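Local coordinates for protein transmembrane oligosaccharyl transferase (Archaeoglobus fulgidus, PDB 3WAJ) that belongs to the STT3/AglB family of membrane oligosaccharyl transferases, pairing an N-terminal transmembrane region with a C-terminal globular region and carrying a bound zinc ion, at residues Arg65-Tyr79 against Gln526-Tyr540. Residues are numbered along the deposited sequence; the frame is centred on the assembly and turned at random.
Sequences RIWFDPFTYYPYGSY and QLYPTPQSNKEPFSY
Phe68, Pro70 and Tyr79 of a two-stranded antiparallel hairpin (68-69 with 78-79) meet Tyr528, Pro531, Asn534, Phe538 and Tyr540 of an irregular loop, an instance of how proline and aromatic rings, with a few bonds to main-chain carbonyls, can hold together two chain segments far apart in sequence. Pro531 CG sits over the middle of one face of the Phe68 ring, 3.5 Å from its centroid. With CG anti to the backbone N (chi1 -179°), Phe68 extends its ring across to Pro531, and the ring edge meets Asn534 CB. Pro70 is wedged between two aromatics: its CB lies over the Phe538 face and its CD over one face of Tyr528, offset toward the rim, 3.7 Å from the centroid. The other face of Tyr528 carries Gln526 O, 3.1 Å above the plane.

Four direct hydrogen bonds accompany this apolar packing, each accepted by a backbone carbonyl. Tyr540 OH donates to Pro70 O (2.6 Å) in the carbonyl plane, and Phe538 N reaches Pro75 O at 2.7 Å. Tyr79 OH approaches Pro531 O from well above the carbonyl plane, whereas Asn534 ND2 donates to Gly77 O at 3.0 Å, tilted from the carbonyl plane. Three waters add further bridges; one links Trp67 N to Tyr528 O and Thr530 OG1.

Farther out, Asp69 OD1 closes an Asx turn with Phe71 N and so helps shape the turn bearing Pro70, while its OD2 is held by Arg53 and Tyr50. Arg53 also bonds Tyr528 OH, whose own proton goes to the carbonyl O of Tyr523 in helix 517-524. The contact thus ties a segment of the STT3 N-terminal family region to one of the AglB core region. Near Pro537, one water donates to both Tyr76 O and Glu536 O, the latter at 2.8 Å.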
ATOM      1  N   ARG A  65     -15.973 -16.477  -5.144  1.00 42.51           N
ATOM      2  CA  ARG A  65     -14.881 -15.526  -5.318  1.00 39.47           C
ATOM      3  C   ARG A  65     -13.611 -16.293  -5.600  1.00 35.66           C
ATOM      4  O   ARG A  65     -13.528 -17.481  -5.301  1.00 34.93           O
ATOM      5  CB  ARG A  65     -14.713 -14.611  -4.090  1.00 39.29           C
ATOM      6  CG  ARG A  65     -14.442 -15.335  -2.778  1.00 35.78           C
ATOM      7  CD  ARG A  65     -13.677 -14.445  -1.811  1.00 41.05           C
ATOM      8  NE  ARG A  65     -12.276 -14.258  -2.210  1.00 44.32           N
ATOM      9  CZ  ARG A  65     -11.388 -13.517  -1.549  1.00 40.16           C
ATOM     10  NH1 ARG A  65     -11.754 -12.877  -0.449  1.00 38.87           N
ATOM     11  NH2 ARG A  65     -10.134 -13.413  -1.997  1.00 31.62           N
ATOM     12  N   ILE A  66     -12.635 -15.619  -6.207  1.00 34.10           N
ATOM     13  CA  ILE A  66     -11.327 -16.224  -6.460  1.00 31.20           C
ATOM     14  C   ILE A  66     -10.455 -16.182  -5.193  1.00 32.20           C
ATOM     15  O   ILE A  66     -10.694 -15.381  -4.279  1.00 34.37           O
ATOM     16  CB  ILE A  66     -10.605 -15.486  -7.593  1.00 40.03           C
ATOM     17  CG1 ILE A  66     -10.288 -14.048  -7.162  1.00 36.11           C
ATOM     18  CG2 ILE A  66     -11.453 -15.504  -8.859  1.00 39.58           C
ATOM     19  CD1 ILE A  66      -9.380 -13.295  -8.121  1.00 38.94           C
ATOM     20  N   TRP A  67      -9.437 -17.037  -5.154  1.00 30.74           N
ATOM     21  CA  TRP A  67      -8.463 -17.054  -4.060  1.00 28.81           C
ATOM     22  C   TRP A  67      -7.084 -17.046  -4.665  1.00 33.76           C
ATOM     23  O   TRP A  67      -6.067 -17.191  -3.976  1.00 41.07           O
ATOM     24  CB  TRP A  67      -8.657 -18.315  -3.200  1.00 37.60           C
ATOM     25  CG  TRP A  67      -9.998 -18.300  -2.569  1.00 41.27           C
ATOM     26  CD1 TRP A  67     -11.143 -18.873  -3.051  1.00 44.85           C
ATOM     27  CD2 TRP A  67     -10.367 -17.610  -1.368  1.00 42.77           C
ATOM     28  NE1 TRP A  67     -12.194 -18.605  -2.205  1.00 48.01           N
ATOM     29  CE2 TRP A  67     -11.744 -17.835  -1.164  1.00 44.92           C
ATOM     30  CE3 TRP A  67      -9.660 -16.836  -0.440  1.00 37.55           C
ATOM     31  CZ2 TRP A  67     -12.430 -17.309  -0.064  1.00 45.39           C
ATOM     32  CZ3 TRP A  67     -10.331 -16.321   0.646  1.00 32.92           C
ATOM     33  CH2 TRP A  67     -11.707 -16.559   0.830  1.00 44.08           C
ATOM     34  N   PHE A  68      -7.067 -16.875  -5.981  1.00 33.81           N
ATOM     35  CA  PHE A  68      -5.829 -16.728  -6.732  1.00 34.55           C
ATOM     36  C   PHE A  68      -6.083 -15.882  -7.988  1.00 34.36           C
ATOM     37  O   PHE A  68      -7.165 -15.939  -8.585  1.00 32.74           O
ATOM     38  CB  PHE A  68      -5.263 -18.112  -7.074  1.00 27.44           C
ATOM     39  CG  PHE A  68      -3.972 -18.069  -7.832  1.00 29.00           C
ATOM     40  CD1 PHE A  68      -2.762 -17.957  -7.159  1.00 23.55           C
ATOM     41  CD2 PHE A  68      -3.965 -18.132  -9.224  1.00 32.23           C
ATOM     42  CE1 PHE A  68      -1.556 -17.922  -7.854  1.00 26.40           C
ATOM     43  CE2 PHE A  68      -2.765 -18.092  -9.934  1.00 30.92           C
ATOM     44  CZ  PHE A  68      -1.555 -17.988  -9.245  1.00 31.42           C
ATOM     45  N   ASP A  69      -5.090 -15.080  -8.371  1.00 33.89           N
ATOM     46  CA  ASP A  69      -5.301 -14.046  -9.376  1.00 28.98           C
ATOM     47  C   ASP A  69      -4.127 -14.033 -10.328  1.00 32.96           C
ATOM     48  O   ASP A  69      -3.106 -13.419 -10.052  1.00 32.88           O
ATOM     49  CB  ASP A  69      -5.466 -12.678  -8.692  1.00 29.33           C
ATOM     50  CG  ASP A  69      -5.733 -11.518  -9.687  1.00 31.79           C
ATOM     51  OD1 ASP A  69      -5.934 -11.765 -10.895  1.00 26.94           O
ATOM     52  OD2 ASP A  69      -5.764 -10.352  -9.247  1.00 32.31           O
ATOM     53  N   PRO A  70      -4.260 -14.742 -11.457  1.00 38.21           N
ATOM     54  CA  PRO A  70      -3.168 -14.794 -12.433  1.00 40.37           C
ATOM     55  C   PRO A  70      -3.000 -13.481 -13.183  1.00 34.93           C
ATOM     56  O   PRO A  70      -2.046 -13.326 -13.955  1.00 29.62           O
ATOM     57  CB  PRO A  70      -3.617 -15.906 -13.402  1.00 39.06           C
ATOM     58  CG  PRO A  70      -5.101 -15.945 -13.265  1.00 38.23           C
ATOM     59  CD  PRO A  70      -5.367 -15.650 -11.815  1.00 32.90           C
ATOM     60  N   PHE A  71      -3.922 -12.553 -12.954  1.00 32.53           N
ATOM     61  CA  PHE A  71      -3.927 -11.273 -13.658  1.00 36.57           C
ATOM     62  C   PHE A  71      -2.882 -10.330 -13.053  1.00 44.28           C
ATOM     63  O   PHE A  71      -2.512  -9.317 -13.658  1.00 50.71           O
ATOM     64  CB  PHE A  71      -5.298 -10.634 -13.560  1.00 35.45           C
ATOM     65  CG  PHE A  71      -5.792 -10.009 -14.843  1.00 39.94           C
ATOM     66  CD1 PHE A  71      -5.295  -8.785 -15.274  1.00 28.37           C
ATOM     67  CD2 PHE A  71      -6.811 -10.617 -15.580  1.00 36.68           C
ATOM     68  CE1 PHE A  71      -5.762  -8.201 -16.419  1.00 33.41           C
ATOM     69  CE2 PHE A  71      -7.290 -10.027 -16.734  1.00 35.88           C
ATOM     70  CZ  PHE A  71      -6.758  -8.813 -17.157  1.00 37.40           C
ATOM     71  N   THR A  72      -2.405 -10.666 -11.857  1.00 40.82           N
ATOM     72  CA  THR A  72      -1.345  -9.893 -11.220  1.00 37.45           C
ATOM     73  C   THR A  72      -0.075 -10.720 -11.001  1.00 39.61           C
ATOM     74  O   THR A  72      -0.075 -11.935 -11.210  1.00 37.29           O
ATOM     75  CB  THR A  72      -1.828  -9.276  -9.914  1.00 35.94           C
ATOM     76  OG1 THR A  72      -0.916  -8.251  -9.516  1.00 29.53           O
ATOM     77  CG2 THR A  72      -1.968 -10.333  -8.825  1.00 30.59           C
ATOM     78  N   TYR A  73       1.011 -10.060 -10.601  1.00 35.49           N
ATOM     79  CA  TYR A  73       2.301 -10.747 -10.454  1.00 32.74           C
ATOM     80  C   TYR A  73       2.616 -11.595 -11.705  1.00 33.99           C
ATOM     81  O   TYR A  73       2.975 -12.779 -11.626  1.00 38.87           O
ATOM     82  CB  TYR A  73       2.324 -11.573  -9.143  1.00 33.11           C
ATOM     83  CG  TYR A  73       3.632 -12.288  -8.842  1.00 32.73           C
ATOM     84  CD1 TYR A  73       4.849 -11.820  -9.342  1.00 31.09           C
ATOM     85  CD2 TYR A  73       3.644 -13.444  -8.073  1.00 33.27           C
ATOM     86  CE1 TYR A  73       6.034 -12.483  -9.081  1.00 37.22           C
ATOM     87  CE2 TYR A  73       4.828 -14.132  -7.813  1.00 37.17           C
ATOM     88  CZ  TYR A  73       6.018 -13.646  -8.316  1.00 42.52           C
ATOM     89  OH  TYR A  73       7.188 -14.320  -8.055  1.00 43.23           O
ATOM     90  N   TYR A  74       2.496 -10.972 -12.868  1.00 33.29           N
ATOM     91  CA  TYR A  74       2.717 -11.663 -14.130  1.00 35.66           C
ATOM     92  C   TYR A  74       4.178 -12.093 -14.303  1.00 39.67           C
ATOM     93  O   TYR A  74       5.100 -11.334 -14.005  1.00 40.41           O
ATOM     94  CB  TYR A  74       2.288 -10.751 -15.278  1.00 34.94           C
ATOM     95  CG  TYR A  74       2.318 -11.407 -16.637  1.00 36.42           C
ATOM     96  CD1 TYR A  74       1.250 -12.177 -17.091  1.00 30.60           C
ATOM     97  CD2 TYR A  74       3.398 -11.225 -17.483  1.00 25.89           C
ATOM     98  CE1 TYR A  74       1.274 -12.763 -18.359  1.00 26.72           C
ATOM     99  CE2 TYR A  74       3.437 -11.808 -18.739  1.00 29.29           C
ATOM    100  CZ  TYR A  74       2.372 -12.578 -19.175  1.00 31.36           C
ATOM    101  OH  TYR A  74       2.413 -13.145 -20.445  1.00 32.42           O
ATOM    102  N   PRO A  75       4.397 -13.308 -14.822  1.00 35.54           N
ATOM    103  CA  PRO A  75       3.367 -14.253 -15.258  1.00 30.45           C
ATOM    104  C   PRO A  75       3.169 -15.400 -14.284  1.00 34.63           C
ATOM    105  O   PRO A  75       3.018 -16.542 -14.741  1.00 35.58           O
ATOM    106  CB  PRO A  75       3.986 -14.833 -16.526  1.00 27.76           C
ATOM    107  CG  PRO A  75       5.475 -14.980 -16.095  1.00 29.34           C
ATOM    108  CD  PRO A  75       5.753 -13.770 -15.181  1.00 27.49           C
ATOM    109  N   TYR A  76       3.181 -15.129 -12.985  1.00 35.01           N
ATOM    110  CA  TYR A  76       3.012 -16.210 -12.006  1.00 34.59           C
ATOM    111  C   TYR A  76       1.625 -16.224 -11.376  1.00 32.26           C
ATOM    112  O   TYR A  76       1.047 -17.283 -11.139  1.00 35.55           O
ATOM    113  CB  TYR A  76       4.080 -16.115 -10.902  1.00 34.52           C
ATOM    114  CG  TYR A  76       5.491 -16.132 -11.436  1.00 36.16           C
ATOM    115  CD1 TYR A  76       6.144 -17.338 -11.696  1.00 38.97           C
ATOM    116  CD2 TYR A  76       6.179 -14.947 -11.682  1.00 33.95           C
ATOM    117  CE1 TYR A  76       7.449 -17.356 -12.190  1.00 36.69           C
ATOM    118  CE2 TYR A  76       7.491 -14.962 -12.186  1.00 33.28           C
ATOM    119  CZ  TYR A  76       8.104 -16.173 -12.427  1.00 35.67           C
ATOM    120  OH  TYR A  76       9.380 -16.204 -12.908  1.00 45.95           O
ATOM    121  N   GLY A  77       1.083 -15.049 -11.094  1.00 28.95           N
ATOM    122  CA  GLY A  77      -0.198 -14.982 -10.413  1.00 30.95           C
ATOM    123  C   GLY A  77       0.016 -14.893  -8.911  1.00 33.40           C
ATOM    124  O   GLY A  77       1.070 -15.286  -8.403  1.00 34.17           O
ATOM    125  N   SER A  78      -0.981 -14.379  -8.198  1.00 30.97           N
ATOM    126  CA  SER A  78      -0.880 -14.168  -6.761  1.00 36.04           C
ATOM    127  C   SER A  78      -2.084 -14.772  -6.041  1.00 41.10           C
ATOM    128  O   SER A  78      -3.247 -14.540  -6.432  1.00 35.46           O
ATOM    129  CB  SER A  78      -0.838 -12.659  -6.439  1.00 33.55           C
ATOM    130  OG  SER A  78       0.477 -12.155  -6.340  1.00 46.34           O
ATOM    131  N   TYR A  79      -1.811 -15.518  -4.973  1.00 37.11           N
ATOM    132  CA  TYR A  79      -2.872 -15.876  -4.047  1.00 37.67           C
ATOM    133  C   TYR A  79      -3.374 -14.598  -3.413  1.00 35.35           C
ATOM    134  O   TYR A  79      -2.600 -13.682  -3.184  1.00 39.16           O
ATOM    135  CB  TYR A  79      -2.346 -16.793  -2.954  1.00 32.18           C
ATOM    136  CG  TYR A  79      -1.900 -18.126  -3.489  1.00 36.18           C
ATOM    137  CD1 TYR A  79      -2.785 -19.188  -3.577  1.00 33.64           C
ATOM    138  CD2 TYR A  79      -0.597 -18.319  -3.905  1.00 33.76           C
ATOM    139  CE1 TYR A  79      -2.383 -20.399  -4.064  1.00 32.39           C
ATOM    140  CE2 TYR A  79      -0.185 -19.519  -4.397  1.00 33.14           C
ATOM    141  CZ  TYR A  79      -1.080 -20.560  -4.471  1.00 32.78           C
ATOM    142  OH  TYR A  79      -0.661 -21.771  -4.969  1.00 30.61           O
ATOM    143  N   GLN A 526     -13.299 -13.900 -14.869  1.00 36.19           N
ATOM    144  CA  GLN A 526     -13.380 -15.349 -14.695  1.00 30.64           C
ATOM    145  C   GLN A 526     -13.015 -15.825 -13.300  1.00 35.56           C
ATOM    146  O   GLN A 526     -12.131 -15.263 -12.623  1.00 35.78           O
ATOM    147  CB  GLN A 526     -12.472 -16.077 -15.690  1.00 35.81           C
ATOM    148  CG  GLN A 526     -12.892 -15.933 -17.119  1.00 43.52           C
ATOM    149  CD  GLN A 526     -14.279 -16.471 -17.348  1.00 48.44           C
ATOM    150  OE1 GLN A 526     -15.184 -15.730 -17.728  1.00 57.02           O
ATOM    151  NE2 GLN A 526     -14.457 -17.767 -17.121  1.00 47.01           N
ATOM    152  N   LEU A 527     -13.666 -16.911 -12.907  1.00 33.83           N
ATOM    153  CA  LEU A 527     -13.440 -17.516 -11.619  1.00 39.15           C
ATOM    154  C   LEU A 527     -12.245 -18.445 -11.709  1.00 41.20           C
ATOM    155  O   LEU A 527     -12.403 -19.648 -11.881  1.00 51.03           O
ATOM    156  CB  LEU A 527     -14.689 -18.288 -11.192  1.00 37.88           C
ATOM    157  CG  LEU A 527     -14.627 -18.851  -9.777  1.00 44.71           C
ATOM    158  CD1 LEU A 527     -14.542 -17.699  -8.771  1.00 41.48           C
ATOM    159  CD2 LEU A 527     -15.834 -19.730  -9.515  1.00 36.08           C
ATOM    160  N   TYR A 528     -11.047 -17.889 -11.600  1.00 44.15           N
ATOM    161  CA  TYR A 528      -9.836 -18.698 -11.687  1.00 46.35           C
ATOM    162  C   TYR A 528      -9.835 -19.750 -10.592  1.00 49.57           C
ATOM    163  O   TYR A 528     -10.309 -19.505  -9.484  1.00 45.30           O
ATOM    164  CB  TYR A 528      -8.580 -17.822 -11.568  1.00 35.62           C
ATOM    165  CG  TYR A 528      -8.765 -16.464 -12.181  1.00 36.02           C
ATOM    166  CD1 TYR A 528      -8.725 -16.294 -13.555  1.00 36.56           C
ATOM    167  CD2 TYR A 528      -8.994 -15.348 -11.385  1.00 33.52           C
ATOM    168  CE1 TYR A 528      -8.910 -15.049 -14.121  1.00 40.73           C
ATOM    169  CE2 TYR A 528      -9.173 -14.101 -11.936  1.00 33.20           C
ATOM    170  CZ  TYR A 528      -9.133 -13.955 -13.308  1.00 38.38           C
ATOM    171  OH  TYR A 528      -9.315 -12.717 -13.871  1.00 34.70           O
ATOM    172  N   PRO A 529      -9.311 -20.940 -10.908  1.00 56.91           N
ATOM    173  CA  PRO A 529      -9.159 -22.026  -9.931  1.00 52.15           C
ATOM    174  C   PRO A 529      -7.912 -21.799  -9.084  1.00 45.77           C
ATOM    175  O   PRO A 529      -6.929 -21.247  -9.574  1.00 47.16           O
ATOM    176  CB  PRO A 529      -8.974 -23.263 -10.822  1.00 49.85           C
ATOM    177  CG  PRO A 529      -8.311 -22.738 -12.030  1.00 56.61           C
ATOM    178  CD  PRO A 529      -8.876 -21.347 -12.257  1.00 58.68           C
ATOM    179  N   THR A 530      -7.947 -22.215  -7.827  1.00 48.57           N
ATOM    180  CA  THR A 530      -6.786 -22.066  -6.949  1.00 46.20           C
ATOM    181  C   THR A 530      -5.773 -23.179  -7.189  1.00 50.49           C
ATOM    182  O   THR A 530      -6.098 -24.356  -7.043  1.00 63.22           O
ATOM    183  CB  THR A 530      -7.194 -22.052  -5.472  1.00 37.74           C
ATOM    184  OG1 THR A 530      -8.190 -21.039  -5.267  1.00 39.23           O
ATOM    185  CG2 THR A 530      -5.974 -21.778  -4.590  1.00 32.17           C
ATOM    186  N   PRO A 531      -4.542 -22.806  -7.576  1.00 47.69           N
ATOM    187  CA  PRO A 531      -3.466 -23.761  -7.889  1.00 38.70           C
ATOM    188  C   PRO A 531      -2.622 -24.112  -6.675  1.00 43.32           C
ATOM    189  O   PRO A 531      -2.590 -23.358  -5.695  1.00 49.09           O
ATOM    190  CB  PRO A 531      -2.603 -22.980  -8.884  1.00 42.03           C
ATOM    191  CG  PRO A 531      -2.765 -21.531  -8.471  1.00 43.14           C
ATOM    192  CD  PRO A 531      -4.185 -21.417  -7.951  1.00 47.30           C
ATOM    193  N   GLN A 532      -1.932 -25.242  -6.754  1.00 45.01           N
ATOM    194  CA  GLN A 532      -1.130 -25.747  -5.643  1.00 45.54           C
ATOM    195  C   GLN A 532       0.140 -24.945  -5.440  1.00 49.15           C
ATOM    196  O   GLN A 532       0.673 -24.868  -4.326  1.00 49.44           O
ATOM    197  CB  GLN A 532      -0.793 -27.221  -5.860  1.00 52.76           C
ATOM    198  CG  GLN A 532      -1.993 -28.147  -5.693  1.00 66.33           C
ATOM    199  CD  GLN A 532      -2.768 -27.864  -4.411  1.00 78.00           C
ATOM    200  OE1 GLN A 532      -2.307 -28.176  -3.304  1.00 78.43           O
ATOM    201  NE2 GLN A 532      -3.948 -27.252  -4.553  1.00 83.00           N
ATOM    202  N   SER A 533       0.617 -24.336  -6.521  1.00 47.19           N
ATOM    203  CA  SER A 533       1.846 -23.554  -6.468  1.00 42.10           C
ATOM    204  C   SER A 533       1.792 -22.383  -7.453  1.00 42.90           C
ATOM    205  O   SER A 533       0.965 -22.369  -8.370  1.00 50.95           O
ATOM    206  CB  SER A 533       3.055 -24.449  -6.755  1.00 39.69           C
ATOM    207  OG  SER A 533       4.263 -23.718  -6.644  1.00 52.28           O
ATOM    208  N   ASN A 534       2.658 -21.395  -7.240  1.00 42.43           N
ATOM    209  CA  ASN A 534       2.844 -20.298  -8.191  1.00 44.43           C
ATOM    210  C   ASN A 534       4.334 -20.048  -8.430  1.00 44.67           C
ATOM    211  O   ASN A 534       4.757 -18.940  -8.774  1.00 44.59           O
ATOM    212  CB  ASN A 534       2.093 -19.028  -7.740  1.00 44.42           C
ATOM    213  CG  ASN A 534       2.738 -18.330  -6.539  1.00 43.70           C
ATOM    214  OD1 ASN A 534       3.555 -18.904  -5.814  1.00 43.82           O
ATOM    215  ND2 ASN A 534       2.359 -17.072  -6.328  1.00 39.25           N
ATOM    216  N   LYS A 535       5.130 -21.096  -8.240  1.00 46.34           N
ATOM    217  CA  LYS A 535       6.575 -20.986  -8.406  1.00 51.60           C
ATOM    218  C   LYS A 535       6.968 -20.920  -9.870  1.00 43.17           C
ATOM    219  O   LYS A 535       7.994 -20.345 -10.209  1.00 49.40           O
ATOM    220  CB  LYS A 535       7.287 -22.157  -7.732  1.00 62.40           C
ATOM    221  CG  LYS A 535       7.072 -22.226  -6.238  1.00 73.13           C
ATOM    222  CD  LYS A 535       7.621 -20.990  -5.542  1.00 79.63           C
ATOM    223  CE  LYS A 535       7.200 -20.963  -4.081  1.00 87.26           C
ATOM    224  NZ  LYS A 535       7.988 -19.973  -3.292  1.00 93.15           N
ATOM    225  N   GLU A 536       6.147 -21.517 -10.729  1.00 41.64           N
ATOM    226  CA  GLU A 536       6.400 -21.543 -12.173  1.00 44.73           C
ATOM    227  C   GLU A 536       5.356 -20.676 -12.926  1.00 53.40           C
ATOM    228  O   GLU A 536       4.238 -20.478 -12.425  1.00 46.80           O
ATOM    229  CB  GLU A 536       6.423 -23.001 -12.671  1.00 42.82           C
ATOM    230  CG  GLU A 536       7.692 -23.826 -12.310  1.00 97.94           C
ATOM    231  CD  GLU A 536       7.512 -25.353 -12.461  1.00102.18           C
ATOM    232  OE1 GLU A 536       6.439 -25.880 -12.089  1.00 99.63           O
ATOM    233  OE2 GLU A 536       8.447 -26.035 -12.947  1.00107.29           O
ATOM    234  N   PRO A 537       5.724 -20.139 -14.110  1.00 50.16           N
ATOM    235  CA  PRO A 537       4.786 -19.292 -14.866  1.00 40.67           C
ATOM    236  C   PRO A 537       3.399 -19.940 -15.007  1.00 38.37           C
ATOM    237  O   PRO A 537       3.305 -21.122 -15.270  1.00 35.72           O
ATOM    238  CB  PRO A 537       5.458 -19.170 -16.237  1.00 36.57           C
ATOM    239  CG  PRO A 537       6.944 -19.333 -15.944  1.00 36.99           C
ATOM    240  CD  PRO A 537       7.002 -20.349 -14.827  1.00 42.73           C
ATOM    241  N   PHE A 538       2.340 -19.166 -14.797  1.00 45.42           N
ATOM    242  CA  PHE A 538       0.973 -19.672 -14.832  1.00 37.75           C
ATOM    243  C   PHE A 538       0.642 -20.035 -16.257  1.00 35.37           C
ATOM    244  O   PHE A 538       1.198 -19.474 -17.193  1.00 42.64           O
ATOM    245  CB  PHE A 538       0.008 -18.586 -14.333  1.00 34.70           C
ATOM    246  CG  PHE A 538      -1.444 -19.011 -14.264  1.00 27.84           C
ATOM    247  CD1 PHE A 538      -1.947 -19.661 -13.147  1.00 25.26           C
ATOM    248  CD2 PHE A 538      -2.321 -18.705 -15.296  1.00 28.04           C
ATOM    249  CE1 PHE A 538      -3.306 -20.034 -13.077  1.00 26.28           C
ATOM    250  CE2 PHE A 538      -3.679 -19.072 -15.238  1.00 26.32           C
ATOM    251  CZ  PHE A 538      -4.173 -19.728 -14.125  1.00 22.02           C
ATOM    252  N   SER A 539      -0.285 -20.960 -16.425  1.00 36.36           N
ATOM    253  CA  SER A 539      -0.656 -21.415 -17.752  1.00 44.00           C
ATOM    254  C   SER A 539      -1.907 -20.660 -18.212  1.00 45.35           C
ATOM    255  O   SER A 539      -3.034 -21.093 -17.951  1.00 46.10           O
ATOM    256  CB  SER A 539      -0.901 -22.930 -17.719  1.00 46.00           C
ATOM    257  OG  SER A 539      -1.166 -23.402 -19.014  1.00 62.37           O
ATOM    258  N   TYR A 540      -1.707 -19.525 -18.882  1.00 40.64           N
ATOM    259  CA  TYR A 540      -2.821 -18.675 -19.313  1.00 37.23           C
ATOM    260  C   TYR A 540      -3.626 -19.315 -20.439  1.00 36.23           C
ATOM    261  O   TYR A 540      -3.055 -20.005 -21.270  1.00 38.07           O
ATOM    262  CB  TYR A 540      -2.301 -17.297 -19.735  1.00 30.85           C
ATOM    263  CG  TYR A 540      -1.706 -16.543 -18.576  1.00 28.72           C
ATOM    264  CD1 TYR A 540      -0.369 -16.673 -18.253  1.00 26.39           C
ATOM    265  CD2 TYR A 540      -2.492 -15.704 -17.793  1.00 28.36           C
ATOM    266  CE1 TYR A 540       0.188 -15.978 -17.168  1.00 29.53           C
ATOM    267  CE2 TYR A 540      -1.956 -15.004 -16.716  1.00 25.44           C
ATOM    268  CZ  TYR A 540      -0.612 -15.148 -16.402  1.00 33.74           C
ATOM    269  OH  TYR A 540      -0.080 -14.459 -15.320  1.00 35.46           O
TER
HETATM  270  O   HOH W   1      -9.289 -19.354  -7.001  1.00 31.04           O
HETATM  271  O   HOH W   2       6.738 -17.207  -7.810  1.00 52.72           O
HETATM  272  O   HOH W   3       1.742 -20.134 -11.317  1.00 36.25           O